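Local coordinates for ribosomal-protein-serine acetyltransferase, putative (Vibrio cholerae O1 biovar eltor, PDB 2FCK) that probably transfers an acetyl group as a GNAT-family acetyltransferase, perhaps to the N-terminal serine or alanine of a protein, at residues A[23-28]-A[49-54]. Residues are numbered along the deposited sequence; the frame is centred on the assembly and turned at random. Where two conformers were deposited one is given.
Sequences DEAEEL and FSQQEA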
ATOM      1  N   ASP A  23      18.319  16.762  18.853  1.00 41.02           N
ATOM      2  CA  ASP A  23      18.527  18.088  19.369  1.00 41.85           C
ATOM      3  C   ASP A  23      17.527  19.138  18.874  1.00 40.31           C
ATOM      4  O   ASP A  23      17.641  20.292  19.270  1.00 40.76           O
ATOM      5  CB  ASP A  23      19.943  18.555  19.048  1.00 42.71           C
ATOM      6  CG  ASP A  23      21.003  17.784  19.821  1.00 47.54           C
ATOM      7  OD1 ASP A  23      20.742  17.296  20.957  1.00 52.91           O
ATOM      8  OD2 ASP A  23      22.127  17.676  19.289  1.00 51.86           O
ATOM      9  N   GLU A  24      16.579  18.754  18.017  1.00 38.48           N
ATOM     10  CA  GLU A  24      15.642  19.720  17.384  1.00 39.03           C
ATOM     11  C   GLU A  24      14.191  19.580  17.880  1.00 39.29           C
ATOM     12  O   GLU A  24      13.242  20.065  17.254  1.00 39.91           O
ATOM     13  CB  GLU A  24      15.721  19.615  15.864  1.00 38.00           C
ATOM     14  CG  GLU A  24      17.090  20.004  15.349  1.00 40.91           C
ATOM     15  CD  GLU A  24      17.269  19.816  13.857  1.00 43.16           C
ATOM     16  OE1 GLU A  24      16.819  18.810  13.281  1.00 39.76           O
ATOM     17  OE2 GLU A  24      17.903  20.691  13.239  1.00 47.84           O
ATOM     18  N   ALA A  25      14.041  18.956  19.040  1.00 41.10           N
ATOM     19  CA  ALA A  25      12.717  18.760  19.631  1.00 41.62           C
ATOM     20  C   ALA A  25      12.005  20.092  19.885  1.00 42.35           C
ATOM     21  O   ALA A  25      10.806  20.221  19.599  1.00 43.13           O
ATOM     22  CB  ALA A  25      12.830  17.983  20.914  1.00 41.29           C
ATOM     23  N   GLU A  26      12.757  21.058  20.405  1.00 43.31           N
ATOM     24  CA  GLU A  26      12.272  22.411  20.637  1.00 44.91           C
ATOM     25  C   GLU A  26      11.711  23.045  19.355  1.00 43.76           C
ATOM     26  O   GLU A  26      10.635  23.661  19.391  1.00 44.41           O
ATOM     27  CB  GLU A  26      13.373  23.256  21.292  1.00 44.81           C
ATOM     28  CG  GLU A  26      13.336  24.760  21.048  1.00 47.39           C
ATOM     29  CD  GLU A  26      14.350  25.526  21.920  1.00 48.69           C
ATOM     30  OE1 GLU A  26      15.188  26.266  21.347  1.00 52.93           O
ATOM     31  OE2 GLU A  26      14.308  25.357  23.166  1.00 52.72           O
ATOM     32  N   GLU A  27      12.445  22.889  18.250  0.50 42.46           N
ATOM     33  CA  GLU A  27      12.058  23.389  16.940  0.50 41.86           C
ATOM     34  C   GLU A  27      10.755  22.747  16.435  0.50 40.85           C
ATOM     35  O   GLU A  27       9.921  23.401  15.807  0.50 39.63           O
ATOM     36  CB  GLU A  27      13.184  23.144  15.932  0.50 42.16           C
ATOM     37  CG  GLU A  27      14.382  24.094  16.092  0.50 44.33           C
ATOM     38  CD  GLU A  27      15.425  23.658  17.133  0.50 45.16           C
ATOM     39  OE1 GLU A  27      15.107  22.912  18.095  0.50 45.30           O
ATOM     40  OE2 GLU A  27      16.587  24.096  16.988  0.50 46.62           O
ATOM     41  N   LEU A  28      10.584  21.461  16.721  1.00 39.65           N
ATOM     42  CA  LEU A  28       9.364  20.755  16.318  1.00 39.25           C
ATOM     43  C   LEU A  28       8.171  21.225  17.171  1.00 39.36           C
ATOM     44  O   LEU A  28       7.060  21.398  16.667  1.00 39.95           O
ATOM     45  CB  LEU A  28       9.569  19.245  16.444  1.00 36.89           C
ATOM     46  CG  LEU A  28       8.330  18.392  16.106  1.00 37.13           C
ATOM     47  CD1 LEU A  28       7.834  18.675  14.695  1.00 36.00           C
ATOM     48  CD2 LEU A  28       8.622  16.892  16.290  1.00 39.28           C
ATOM     49  N   PHE A  49       1.071  19.105  24.183  1.00 63.84           N
ATOM     50  CA  PHE A  49       2.124  18.537  23.341  1.00 63.60           C
ATOM     51  C   PHE A  49       3.512  18.844  23.893  1.00 63.50           C
ATOM     52  O   PHE A  49       3.999  19.982  23.825  1.00 63.72           O
ATOM     53  CB  PHE A  49       2.008  19.029  21.903  1.00 63.59           C
ATOM     54  CG  PHE A  49       3.175  18.644  21.037  1.00 63.59           C
ATOM     55  CD1 PHE A  49       3.501  17.302  20.839  1.00 62.51           C
ATOM     56  CD2 PHE A  49       3.946  19.621  20.416  1.00 63.28           C
ATOM     57  CE1 PHE A  49       4.575  16.925  20.041  1.00 61.58           C
ATOM     58  CE2 PHE A  49       5.028  19.257  19.607  1.00 64.30           C
ATOM     59  CZ  PHE A  49       5.341  17.897  19.424  1.00 62.60           C
ATOM     60  N   SER A  50       4.141  17.810  24.438  1.00 63.01           N
ATOM     61  CA  SER A  50       5.377  17.967  25.202  1.00 62.14           C
ATOM     62  C   SER A  50       6.616  17.924  24.312  1.00 61.14           C
ATOM     63  O   SER A  50       6.610  17.273  23.273  1.00 61.13           O
ATOM     64  CB  SER A  50       5.456  16.860  26.265  1.00 62.06           C
ATOM     65  OG  SER A  50       4.935  15.628  25.762  1.00 62.41           O
ATOM     66  N   GLN A  51       7.684  18.597  24.734  1.00 60.52           N
ATOM     67  CA  GLN A  51       8.993  18.380  24.134  1.00 59.51           C
ATOM     68  C   GLN A  51       9.428  16.914  24.218  1.00 58.56           C
ATOM     69  O   GLN A  51      10.104  16.419  23.317  1.00 57.79           O
ATOM     70  CB  GLN A  51      10.045  19.289  24.753  1.00 59.84           C
ATOM     71  CG  GLN A  51      11.469  18.868  24.407  1.00 61.83           C
ATOM     72  CD  GLN A  51      12.485  19.944  24.673  1.00 63.75           C
ATOM     73  OE1 GLN A  51      12.411  21.036  24.107  1.00 65.59           O
ATOM     74  NE2 GLN A  51      13.463  19.639  25.526  1.00 64.95           N
ATOM     75  N   GLN A  52       9.034  16.212  25.285  1.00 57.68           N
ATOM     76  CA  GLN A  52       9.303  14.778  25.382  1.00 57.00           C
ATOM     77  C   GLN A  52       8.512  13.969  24.354  1.00 55.71           C
ATOM     78  O   GLN A  52       9.003  12.973  23.815  1.00 55.12           O
ATOM     79  CB  GLN A  52       9.059  14.253  26.803  1.00 57.09           C
ATOM     80  CG  GLN A  52       9.845  12.985  27.093  1.00 58.43           C
ATOM     81  CD  GLN A  52       9.625  12.447  28.498  1.00 58.96           C
ATOM     82  OE1 GLN A  52       8.484  12.209  28.919  1.00 61.93           O
ATOM     83  NE2 GLN A  52      10.722  12.229  29.226  1.00 59.98           N
ATOM     84  N   GLU A  53       7.283  14.398  24.084  1.00 54.91           N
ATOM     85  CA  GLU A  53       6.510  13.859  22.965  1.00 54.38           C
ATOM     86  C   GLU A  53       7.176  14.154  21.612  1.00 52.59           C
ATOM     87  O   GLU A  53       7.230  13.287  20.748  1.00 52.57           O
ATOM     88  CB  GLU A  53       5.073  14.376  22.988  1.00 54.87           C
ATOM     89  CG  GLU A  53       4.052  13.318  23.397  1.00 57.69           C
ATOM     90  CD  GLU A  53       3.924  12.186  22.355  1.00 62.16           C
ATOM     91  OE1 GLU A  53       3.308  11.133  22.678  1.00 64.07           O
ATOM     92  OE2 GLU A  53       4.449  12.342  21.216  1.00 65.05           O
ATOM     93  N   ALA A  54       7.713  15.362  21.467  1.00 51.45           N
ATOM     94  CA  ALA A  54       8.481  15.744  20.268  1.00 49.83           C
ATOM     95  C   ALA A  54       9.713  14.823  20.113  1.00 48.38           C
ATOM     96  O   ALA A  54       9.933  14.237  19.049  1.00 47.62           O
ATOM     97  CB  ALA A  54       8.898  17.216  20.348  1.00 49.93           C
TER
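With CG anti to the backbone N in both residues, L28 (chi1 177°) and Q51 (chi1 166°) send their side chains across the junction of helices 25-33 and 51-66, to meet A54 and A25 respectively. This is helix-on-helix packing in the GNAT fold, between the two helices that follow strand 15-18 and precede strand 71-77. The two segments come nearest at A25 and A54, whose CA atoms lie 5.2 Å apart and whose CB methyls touch at 4.0 Å; such small side chains are consistent with so close an approach. The CB of A54 rests 3.6 Å from the backbone O of A25, so side chain meets main chain directly. On one flank CD2 of L28 reaches to 4.1 Å from the A54 methyl, and I58 further along helix 51-66 touches both A25 and L28. F49, just ahead of the second helix, meets L28 with its ring edge: CE2 approaches the L28 carbonyl O at 4.2 Å, close to the ring plane. Beyond the two segments, V29, I32 and R33 of the first helix and W44 of the intervening loop also pack against that ring. At the exposed border the extended Q51 chain lays its CG against the A25 methyl, and OE1 ends 3.7 Å from CB of E26; van der Waals contacts account for the pairing throughout. E24 sits at the N-cap position of the first helix, its carboxylate shared between R18 and the backbone N of T21, while OG of S50 caps the second by accepting from N of E53 at 3.1 Å, with a bent N-H...O angle of 141°.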